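Local structure of assembly chaperone of ribosomal protein L4 (Acl4) (Chaetomium thermophilum, 5TQB) at residues Glu183-Trp188 and Gly224-Pro229; Gly213-Leu218 and Thr251-Ala256; Leu237-Asp242 and Gly268-Tyr273. The protein probably binds newly made ribosomal protein L4 through its superhelix of TPR-like helical hairpins and chaperones it on the way to ribosome assembly. One frame throughout, in Å; residues are numbered along the deposited sequence.

Interaction 1 of 3, residues Glu183-Trp188 and Gly224-Pro229. With EDO (1,2-ethanediol), chain H; EDO (1,2-ethanediol), chain K; EDO (1,2-ethanediol), chain D.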
loop_
_atom_site.group_PDB
_atom_site.type_symbol
_atom_site.label_atom_id
_atom_site.label_comp_id
_atom_site.label_asym_id
_atom_site.label_seq_id
_atom_site.Cartn_x
_atom_site.Cartn_y
_atom_site.Cartn_z
ATOM N N GLU B 183 18.387 6.282 3.505
ATOM C CA GLU B 183 17.902 5.680 2.266
ATOM C C GLU B 183 16.415 5.343 2.348
ATOM O O GLU B 183 15.836 4.837 1.390
ATOM C CB GLU B 183 18.706 4.413 1.942
ATOM C CG GLU B 183 18.405 3.186 2.828
ATOM C CD GLU B 183 18.895 3.338 4.263
ATOM O OE1 GLU B 183 18.147 2.960 5.194
ATOM O OE2 GLU B 183 20.029 3.826 4.459
ATOM N N TRP B 184 15.808 5.623 3.495
ATOM C CA TRP B 184 14.412 5.291 3.738
ATOM C C TRP B 184 13.531 6.526 3.515
ATOM O O TRP B 184 13.768 7.568 4.131
ATOM C CB TRP B 184 14.269 4.796 5.172
ATOM C CG TRP B 184 13.137 3.846 5.415
ATOM C CD1 TRP B 184 12.232 3.903 6.433
ATOM C CD2 TRP B 184 12.803 2.684 4.646
ATOM N NE1 TRP B 184 11.355 2.854 6.346
ATOM C CE2 TRP B 184 11.680 2.091 5.255
ATOM C CE3 TRP B 184 13.341 2.087 3.501
ATOM C CZ2 TRP B 184 11.080 0.935 4.757
ATOM C CZ3 TRP B 184 12.743 0.937 3.007
ATOM C CH2 TRP B 184 11.625 0.375 3.636
ATOM N N PRO B 185 12.525 6.423 2.621
ATOM C CA PRO B 185 11.700 7.599 2.304
ATOM C C PRO B 185 10.984 8.255 3.490
ATOM O O PRO B 185 10.800 9.472 3.478
ATOM C CB PRO B 185 10.660 7.060 1.310
ATOM C CG PRO B 185 11.053 5.675 0.975
ATOM C CD PRO B 185 12.355 5.355 1.624
ATOM N N GLU B 186 10.582 7.470 4.482
ATOM C CA GLU B 186 9.806 7.989 5.602
ATOM C C GLU B 186 10.605 8.948 6.489
ATOM O O GLU B 186 10.038 9.824 7.142
ATOM C CB GLU B 186 9.271 6.831 6.439
ATOM C CG GLU B 186 8.457 7.256 7.645
ATOM C CD GLU B 186 7.287 6.324 7.916
ATOM O OE1 GLU B 186 7.136 5.881 9.074
ATOM O OE2 GLU B 186 6.515 6.044 6.974
ATOM N N THR B 187 11.921 8.787 6.514
ATOM C CA THR B 187 12.746 9.653 7.330
ATOM C C THR B 187 12.701 11.067 6.751
ATOM O O THR B 187 12.527 12.041 7.482
ATOM C CB THR B 187 14.193 9.141 7.406
ATOM O OG1 THR B 187 14.735 9.034 6.086
ATOM C CG2 THR B 187 14.236 7.774 8.071
ATOM N N TRP B 188 12.834 11.168 5.433
ATOM C CA TRP B 188 12.865 12.462 4.760
ATOM C C TRP B 188 11.471 13.062 4.655
ATOM O O TRP B 188 11.299 14.282 4.632
ATOM C CB TRP B 188 13.519 12.316 3.391
ATOM C CG TRP B 188 14.947 11.934 3.540
ATOM C CD1 TRP B 188 15.502 10.715 3.294
ATOM C CD2 TRP B 188 16.005 12.771 4.017
ATOM N NE1 TRP B 188 16.846 10.744 3.576
ATOM C CE2 TRP B 188 17.179 11.995 4.023
ATOM C CE3 TRP B 188 16.074 14.103 4.435
ATOM C CZ2 TRP B 188 18.409 12.508 4.424
ATOM C CZ3 TRP B 188 17.297 14.612 4.832
ATOM C CH2 TRP B 188 18.447 13.817 4.824
ATOM N N GLY B 224 10.849 -1.583 -1.095
ATOM C CA GLY B 224 11.266 -0.203 -0.905
ATOM C C GLY B 224 10.139 0.820 -0.996
ATOM O O GLY B 224 10.323 1.980 -0.626
ATOM N N VAL B 225 8.975 0.396 -1.487
ATOM C CA VAL B 225 7.825 1.289 -1.650
ATOM C C VAL B 225 7.094 1.447 -0.322
ATOM O O VAL B 225 6.700 0.449 0.284
ATOM C CB VAL B 225 6.835 0.744 -2.704
ATOM C CG1 VAL B 225 5.605 1.656 -2.837
ATOM C CG2 VAL B 225 7.525 0.594 -4.046
ATOM N N PRO B 226 6.899 2.696 0.137
ATOM C CA PRO B 226 6.270 2.893 1.449
ATOM C C PRO B 226 4.833 2.386 1.521
ATOM O O PRO B 226 4.137 2.385 0.507
ATOM C CB PRO B 226 6.313 4.419 1.648
ATOM C CG PRO B 226 6.623 4.999 0.340
ATOM C CD PRO B 226 7.366 3.966 -0.444
ATOM N N PRO B 227 4.389 1.958 2.714
ATOM C CA PRO B 227 3.015 1.470 2.868
ATOM C C PRO B 227 1.970 2.521 2.501
ATOM O O PRO B 227 2.240 3.721 2.586
ATOM C CB PRO B 227 2.921 1.156 4.367
ATOM C CG PRO B 227 4.324 1.017 4.828
ATOM C CD PRO B 227 5.112 1.961 3.999
ATOM N N PHE B 228 0.790 2.048 2.106
ATOM C CA PHE B 228 -0.338 2.889 1.735
ATOM C C PHE B 228 -0.576 4.055 2.707
ATOM O O PHE B 228 -0.572 5.208 2.283
ATOM C CB PHE B 228 -1.598 2.023 1.613
ATOM C CG PHE B 228 -2.683 2.627 0.772
ATOM C CD1 PHE B 228 -2.865 2.224 -0.540
ATOM C CD2 PHE B 228 -3.536 3.582 1.299
ATOM C CE1 PHE B 228 -3.876 2.771 -1.313
ATOM C CE2 PHE B 228 -4.542 4.134 0.533
ATOM C CZ PHE B 228 -4.715 3.728 -0.774
ATOM N N PRO B 229 -0.772 3.766 4.009
ATOM C CA PRO B 229 -1.100 4.865 4.924
ATOM C C PRO B 229 -0.008 5.930 4.969
ATOM O O PRO B 229 -0.296 7.114 5.114
ATOM C CB PRO B 229 -1.219 4.163 6.287
ATOM C CG PRO B 229 -1.447 2.740 5.969
ATOM C CD PRO B 229 -0.629 2.496 4.740
HETATM C C1 EDO H . 9.144 3.968 4.685
HETATM O O1 EDO H . 9.589 4.756 3.603
HETATM C C2 EDO H . 7.647 4.074 4.862
HETATM O O2 EDO H . 7.303 3.567 6.135
HETATM C C1 EDO K . 8.131 -0.905 4.435
HETATM O O1 EDO K . 7.082 -1.265 5.305
HETATM C C2 EDO K . 7.600 -0.771 3.024
HETATM O O2 EDO K . 8.666 -0.481 2.149
HETATM C C1 EDO D . 1.268 -1.552 1.529
HETATM O O1 EDO D . 0.764 -0.686 0.539
HETATM C C2 EDO D . 0.621 -1.242 2.863
HETATM O O2 EDO D . 1.164 -2.085 3.856
#

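Interaction 2 of 3, residues Gly213-Leu218 and Thr251-Ala256. With EDO (1,2-ethanediol), chain F.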
loop_
_atom_site.group_PDB
_atom_site.type_symbol
_atom_site.label_atom_id
_atom_site.label_comp_id
_atom_site.label_asym_id
_atom_site.label_seq_id
_atom_site.Cartn_x
_atom_site.Cartn_y
_atom_site.Cartn_z
ATOM N N GLY B 213 12.514 10.261 -4.647
ATOM C CA GLY B 213 13.571 9.722 -5.482
ATOM C C GLY B 213 14.071 8.367 -5.019
ATOM O O GLY B 213 14.878 7.734 -5.699
ATOM N N LEU B 214 13.586 7.919 -3.864
ATOM C CA LEU B 214 14.013 6.652 -3.287
ATOM C C LEU B 214 13.046 5.507 -3.574
ATOM O O LEU B 214 13.335 4.366 -3.216
ATOM C CB LEU B 214 14.193 6.799 -1.772
ATOM C CG LEU B 214 15.327 7.723 -1.324
ATOM C CD1 LEU B 214 15.205 8.033 0.149
ATOM C CD2 LEU B 214 16.689 7.114 -1.614
ATOM N N TRP B 215 11.910 5.789 -4.212
ATOM C CA TRP B 215 10.920 4.734 -4.450
ATOM C C TRP B 215 10.049 4.876 -5.705
ATOM O O TRP B 215 9.531 3.875 -6.199
ATOM C CB TRP B 215 10.018 4.563 -3.221
ATOM C CG TRP B 215 9.060 5.695 -2.988
ATOM C CD1 TRP B 215 9.282 6.811 -2.239
ATOM C CD2 TRP B 215 7.725 5.814 -3.501
ATOM N NE1 TRP B 215 8.171 7.620 -2.253
ATOM C CE2 TRP B 215 7.202 7.034 -3.022
ATOM C CE3 TRP B 215 6.923 5.010 -4.321
ATOM C CZ2 TRP B 215 5.915 7.471 -3.332
ATOM C CZ3 TRP B 215 5.642 5.445 -4.629
ATOM C CH2 TRP B 215 5.151 6.665 -4.134
ATOM N N THR B 216 9.883 6.089 -6.228
ATOM C CA THR B 216 8.968 6.293 -7.358
ATOM C C THR B 216 9.398 5.518 -8.603
ATOM O O THR B 216 8.577 5.208 -9.463
ATOM C CB THR B 216 8.833 7.778 -7.735
ATOM O OG1 THR B 216 10.128 8.327 -8.006
ATOM C CG2 THR B 216 8.168 8.554 -6.612
ATOM N N HIS B 217 10.685 5.199 -8.681
ATOM C CA HIS B 217 11.240 4.479 -9.822
ATOM C C HIS B 217 11.239 2.962 -9.608
ATOM O O HIS B 217 11.596 2.209 -10.511
ATOM C CB HIS B 217 12.665 4.964 -10.103
ATOM C CG HIS B 217 13.564 4.915 -8.906
ATOM N ND1 HIS B 217 14.400 3.852 -8.643
ATOM C CD2 HIS B 217 13.751 5.798 -7.895
ATOM C CE1 HIS B 217 15.069 4.085 -7.528
ATOM N NE2 HIS B 217 14.690 5.258 -7.052
ATOM N N LEU B 218 10.835 2.516 -8.421
ATOM C CA LEU B 218 10.813 1.088 -8.106
ATOM C C LEU B 218 9.582 0.403 -8.687
ATOM O O LEU B 218 8.576 1.060 -8.956
ATOM C CB LEU B 218 10.824 0.867 -6.591
ATOM C CG LEU B 218 12.177 0.862 -5.874
ATOM C CD1 LEU B 218 13.042 2.029 -6.302
ATOM C CD2 LEU B 218 11.969 0.869 -4.366
ATOM N N THR B 251 -1.287 9.918 -6.068
ATOM C CA THR B 251 -2.699 9.590 -5.846
ATOM C C THR B 251 -3.243 8.621 -6.898
ATOM O O THR B 251 -4.162 7.850 -6.618
ATOM C CB THR B 251 -3.618 10.848 -5.804
ATOM O OG1 THR B 251 -3.434 11.639 -6.985
ATOM C CG2 THR B 251 -3.331 11.687 -4.574
ATOM N N GLU B 252 -2.684 8.658 -8.103
ATOM C CA GLU B 252 -3.139 7.765 -9.158
ATOM C C GLU B 252 -2.675 6.328 -8.895
ATOM O O GLU B 252 -3.440 5.384 -9.096
ATOM C CB GLU B 252 -2.668 8.249 -10.529
ATOM C CG GLU B 252 -3.366 7.530 -11.674
ATOM C CD GLU B 252 -3.292 8.274 -12.996
ATOM O OE1 GLU B 252 -3.343 9.524 -12.989
ATOM O OE2 GLU B 252 -3.192 7.601 -14.046
ATOM N N ARG B 253 -1.435 6.170 -8.436
ATOM C CA ARG B 253 -0.924 4.860 -8.029
ATOM C C ARG B 253 -1.749 4.304 -6.874
ATOM O O ARG B 253 -2.108 3.129 -6.868
ATOM C CB ARG B 253 0.546 4.965 -7.607
ATOM C CG ARG B 253 1.154 3.694 -6.979
ATOM C CD ARG B 253 1.705 2.736 -8.024
ATOM N NE ARG B 253 2.950 3.228 -8.611
ATOM C CZ ARG B 253 4.153 3.087 -8.059
ATOM N NH1 ARG B 253 4.296 2.467 -6.893
ATOM N NH2 ARG B 253 5.223 3.574 -8.676
ATOM N N LEU B 254 -2.041 5.146 -5.890
ATOM C CA LEU B 254 -2.791 4.700 -4.725
ATOM C C LEU B 254 -4.165 4.154 -5.110
ATOM O O LEU B 254 -4.590 3.125 -4.588
ATOM C CB LEU B 254 -2.922 5.831 -3.704
ATOM C CG LEU B 254 -1.645 6.163 -2.923
ATOM C CD1 LEU B 254 -1.797 7.474 -2.159
ATOM C CD2 LEU B 254 -1.285 5.039 -1.959
ATOM N N ILE B 255 -4.848 4.835 -6.029
ATOM C CA ILE B 255 -6.171 4.410 -6.486
ATOM C C ILE B 255 -6.077 3.138 -7.326
ATOM O O ILE B 255 -7.025 2.353 -7.396
ATOM C CB ILE B 255 -6.864 5.535 -7.299
ATOM C CG1 ILE B 255 -7.302 6.670 -6.374
ATOM C CG2 ILE B 255 -8.086 5.025 -8.058
ATOM C CD1 ILE B 255 -8.363 6.285 -5.339
ATOM N N ALA B 256 -4.933 2.933 -7.961
ATOM C CA ALA B 256 -4.701 1.702 -8.699
ATOM C C ALA B 256 -4.544 0.497 -7.749
ATOM O O ALA B 256 -4.598 -0.649 -8.190
ATOM C CB ALA B 256 -3.484 1.852 -9.596
HETATM C C1 EDO F . -6.337 4.090 -10.982
HETATM O O1 EDO F . -5.314 4.678 -11.756
HETATM C C2 EDO F . -6.780 2.791 -11.620
HETATM O O2 EDO F . -7.821 2.214 -10.858
#

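Interaction 3 of 3, residues Leu237-Asp242 and Gly268-Tyr273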
loop_
_atom_site.group_PDB
_atom_site.type_symbol
_atom_site.label_atom_id
_atom_site.label_comp_id
_atom_site.label_asym_id
_atom_site.label_seq_id
_atom_site.Cartn_x
_atom_site.Cartn_y
_atom_site.Cartn_z
ATOM N N LEU B 237 1.397 16.261 2.607
ATOM C CA LEU B 237 2.615 17.062 2.616
ATOM C C LEU B 237 2.878 17.706 1.256
ATOM O O LEU B 237 3.335 18.842 1.184
ATOM C CB LEU B 237 3.822 16.210 3.013
ATOM C CG LEU B 237 3.816 15.596 4.417
ATOM C CD1 LEU B 237 5.046 14.738 4.595
ATOM C CD2 LEU B 237 3.756 16.652 5.489
ATOM N N LEU B 238 2.597 16.971 0.182
ATOM C CA LEU B 238 2.853 17.450 -1.177
ATOM C C LEU B 238 1.927 18.596 -1.595
ATOM O O LEU B 238 2.355 19.530 -2.275
ATOM C CB LEU B 238 2.704 16.304 -2.179
ATOM C CG LEU B 238 3.801 15.239 -2.199
ATOM C CD1 LEU B 238 3.411 14.133 -3.159
ATOM C CD2 LEU B 238 5.142 15.832 -2.595
ATOM N N ILE B 239 0.656 18.511 -1.214
ATOM C CA ILE B 239 -0.297 19.568 -1.522
ATOM C C ILE B 239 0.016 20.792 -0.662
ATOM O O ILE B 239 -0.126 21.929 -1.106
ATOM C CB ILE B 239 -1.745 19.107 -1.285
ATOM C CG1 ILE B 239 -2.073 17.920 -2.188
ATOM C CG2 ILE B 239 -2.731 20.228 -1.584
ATOM C CD1 ILE B 239 -3.321 17.171 -1.777
ATOM N N GLU B 240 0.458 20.540 0.566
ATOM C CA GLU B 240 0.812 21.593 1.504
ATOM C C GLU B 240 1.872 22.525 0.924
ATOM O O GLU B 240 1.719 23.747 0.972
ATOM C CB GLU B 240 1.317 20.979 2.812
ATOM C CG GLU B 240 1.616 21.992 3.916
ATOM C CD GLU B 240 0.363 22.561 4.559
ATOM O OE1 GLU B 240 -0.537 21.767 4.908
ATOM O OE2 GLU B 240 0.279 23.799 4.719
ATOM N N VAL B 241 2.937 21.948 0.370
ATOM C CA VAL B 241 4.066 22.736 -0.132
ATOM C C VAL B 241 4.072 22.869 -1.659
ATOM O O VAL B 241 5.131 23.018 -2.273
ATOM C CB VAL B 241 5.412 22.151 0.343
ATOM C CG1 VAL B 241 5.472 22.129 1.867
ATOM C CG2 VAL B 241 5.612 20.761 -0.211
ATOM N N ASP B 242 2.886 22.802 -2.260
ATOM C CA ASP B 242 2.679 23.174 -3.665
ATOM C C ASP B 242 3.382 22.272 -4.679
ATOM O O ASP B 242 3.892 22.755 -5.691
ATOM C CB ASP B 242 3.105 24.627 -3.900
ATOM C CG ASP B 242 2.398 25.599 -2.974
ATOM O OD1 ASP B 242 1.244 25.974 -3.280
ATOM O OD2 ASP B 242 2.996 25.986 -1.944
ATOM N N GLY B 268 -6.912 13.376 -4.160
ATOM C CA GLY B 268 -6.618 13.484 -5.579
ATOM C C GLY B 268 -7.470 14.557 -6.227
ATOM O O GLY B 268 -7.001 15.316 -7.077
ATOM N N GLY B 269 -8.732 14.620 -5.822
ATOM C CA GLY B 269 -9.631 15.647 -6.308
ATOM C C GLY B 269 -9.200 17.031 -5.862
ATOM O O GLY B 269 -9.247 17.988 -6.638
ATOM N N TYR B 270 -8.775 17.136 -4.608
ATOM C CA TYR B 270 -8.358 18.418 -4.059
ATOM C C TYR B 270 -7.042 18.859 -4.682
ATOM O O TYR B 270 -6.863 20.036 -5.005
ATOM C CB TYR B 270 -8.221 18.346 -2.539
ATOM C CG TYR B 270 -8.031 19.704 -1.901
ATOM C CD1 TYR B 270 -6.851 20.030 -1.247
ATOM C CD2 TYR B 270 -9.033 20.671 -1.971
ATOM C CE1 TYR B 270 -6.675 21.275 -0.671
ATOM C CE2 TYR B 270 -8.869 21.912 -1.396
ATOM C CZ TYR B 270 -7.688 22.211 -0.746
ATOM O OH TYR B 270 -7.517 23.449 -0.173
ATOM N N ALA B 271 -6.124 17.910 -4.850
ATOM C CA ALA B 271 -4.835 18.213 -5.464
ATOM C C ALA B 271 -5.039 18.750 -6.877
ATOM O O ALA B 271 -4.306 19.627 -7.332
ATOM C CB ALA B 271 -3.954 16.977 -5.491
ATOM N N ARG B 272 -6.047 18.224 -7.561
ATOM C CA ARG B 272 -6.316 18.610 -8.935
ATOM C C ARG B 272 -7.060 19.942 -8.970
ATOM O O ARG B 272 -6.894 20.734 -9.901
ATOM C CB ARG B 272 -7.099 17.495 -9.642
ATOM C CG ARG B 272 -6.230 16.282 -9.978
ATOM C CD ARG B 272 -7.043 15.060 -10.380
ATOM N NE ARG B 272 -6.174 13.962 -10.802
ATOM C CZ ARG B 272 -5.450 13.211 -9.975
ATOM N NH1 ARG B 272 -4.685 12.242 -10.459
ATOM N NH2 ARG B 272 -5.480 13.420 -8.665
ATOM N N TYR B 273 -7.856 20.199 -7.935
ATOM C CA TYR B 273 -8.551 21.477 -7.795
ATOM C C TYR B 273 -7.548 22.600 -7.555
ATOM O O TYR B 273 -7.643 23.672 -8.164
ATOM C CB TYR B 273 -9.552 21.413 -6.636
ATOM C CG TYR B 273 -10.270 22.712 -6.371
ATOM C CD1 TYR B 273 -9.728 23.662 -5.518
ATOM C CD2 TYR B 273 -11.493 22.989 -6.966
ATOM C CE1 TYR B 273 -10.376 24.853 -5.269
ATOM C CE2 TYR B 273 -12.152 24.181 -6.722
ATOM C CZ TYR B 273 -11.587 25.110 -5.871
ATOM O OH TYR B 273 -12.237 26.301 -5.618
#

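Interaction 1 of 3, residues Glu183-Trp188 and Gly224-Pro229
Trp-184 and Pro-185 meet the loop at Gly-224 to Pro-226 where two helices of the TPR-like alpha-solenoid begin, helix 185-197 on one side and helix 228-240 on the other. The contact is small and has no direct hydrogen bond across it. Trp-184 puts the far corner of its six-membered ring against backbone, CZ3 lying 4.3 Å from CA of Gly-224. Its CG lies anti to the backbone N (chi1 -153°), which swings the indole across to the loop although its CB does not head there. Pro-185 does point at the loop: its CG comes 4.3 Å from CD of Pro-226, where the two proline rings meet, and the same CG is 4.1 Å from the backbone Gly-224 O.

One ethanediol, probably from the crystallisation liquor, joins the two sides. Its C1 lies over one face of the Trp-184 indole, its C2 is 3.4 Å from CD of Pro-227, and its O2 donates to Glu-186 OE2 over 2.7 Å. Glu-186 N makes a weak, bent bond to O1 of the same ethanediol. O1 of a further ethanediol accepts from Phe-228 N at 3.2 Å, just where helix 228-240 starts after its N-cap, Pro-227.

Farther out, the indole NE1 is held by Glu-147 of helix 131-156, and Glu-186 OE2 also bonds Ser-230 OG. Glu-186 OE1 forms a salt bridge with a basic side chain of the other protein chain, and Phe-228 brings its ring to an aromatic one there, so this side of the solenoid faces its partner, presumably L4. The turn into helix 185-197 is fastened by Thr-187, whose OG1 reaches Trp-184 O at 2.6 Å, in the carbonyl plane with a C=O...OG1 angle of 156°.

Interaction 2 of 3, residues Gly213-Leu218 and Thr251-Ala256
Arg-253 and Trp-215 carry this contact, and their meeting is edge-on. NH1 of Arg-253 sits in the plane of the indole, 4.0 Å from CZ3 of Trp-215, while the guanidinium plane stands 89° from that of the ring. A charge at the rim misses the pi cloud, so no cation-pi stack forms. The arginine leaves helix 244-257 toward the loop and then bends at chi2 (87°) and chi3 (73°), which brings the guanidinium down to the ring edge.

Electrostatic contacts with backbone are loose. Thr-216 O lies in the guanidinium plane at its edge, but 3.8 Å from NH2 of Arg-253, too far for a hydrogen bond. Leu-218 O is farther still from the same NH2, at 4.2 Å. Two carbonyls facing one cationic group may still attract it at long range.

The loop that offers these carbonyls links helix 201-212 to helix 228-240 in the alpha-solenoid, and Arg-253 reaches it from the helix that follows the second of these, passing Arg-231 on the way. Arg-253 also packs on an apolar side chain of the other protein chain.

Hydrogen bonds within the loop set its shape. A type I turn runs from Trp-215 to Leu-218, closed by Leu-218 N to Trp-215 O at 2.9 Å. Thr-216 OG1 bonds back to Leu-212 O at the end of helix 201-212, and His-217 NE2 makes a weak bond to Gly-213 O.

Apolar contacts hold the indole. CG2 of Thr-216 stands 4.0 Å above the plane of the Trp-215 ring, over its centre, while Pro-185, Val-225 and Pro-226 also pack against this tryptophan.

Interaction 3 of 3, residues Leu237-Asp242 and Gly268-Tyr273
Gly-268 O, three residues ahead of the Ala-271 on which Ile-239 packs, is gripped twice by Arg-272. The helical amide, Arg-272 N, donates to it over 3.1 Å. From the opposite face of the carbonyl plane comes Arg-272 NH2, 2.9 Å from Gly-268 O and nearly straight at the hydrogen (163°). This second donor stands well above the carbonyl plane rather than on a lone pair, although the oxygen lies in the plane of the guanidinium. The arginine, extended through chi2 and chi3, thus runs back along its own helix by about one turn. Trp-302 takes the same guanidinium in a cation-pi contact.

Across the contact everything is apolar, and Ile-239 supplies all of one side. Its two branches divide the work: CD1, at the end of the longer branch, sits 3.8 Å from CB of Ala-271, while CG2 comes 4.1 Å from CD1 of Tyr-270, meeting the ring obliquely. CG2 lies anti to the backbone N and CG1 lies beside that N (chi1 -61°), which turns CG2 to the tyrosine and leaves the longer branch for the alanine. The small methyl of Ala-271 is consistent with the close approach of the helices, whose CA atoms at Ile-239 and Ala-271 are 6.2 Å apart.

Just beyond, helix 228-240 ends in a Schellman motif with Asp-242, at positive phi, as its C' residue; the bond from Asp-242 N to Ile-239 O is weak.

In the solenoid, this contact lets helix 228-240 touch helix 262-281 past the intervening helix 244-257, which packs on both through Leu-238 and Ala-271. Leu-237 and Val-241 turn instead to helices 185-197 and 201-212, Tyr-270 leans on helix 318-333, and the other protein chain packs on Ile-239 and Tyr-270.

In the fold
The three contacts step along consecutive helices of the solenoid. Interactions 1 and 2, with centres 11 Å apart, interlock: Pro-226 CD lies 3.5 Å from CG of Trp-215, and CE1 of Phe-228 comes 3.4 Å from Leu-254 O. Interactions 2 and 3 are joined where Thr-251 OG1 and Arg-272 NH2 lie 3.2 Å apart, a probable hydrogen bond; their centres are 15 Å apart. Interactions 1 and 3 do not touch, their nearest atoms being about 6 Å apart, yet helix 228-240 serves both, its start in one and its end in the other. All three have residues within reach of the other protein chain, consistent with a client-binding surface.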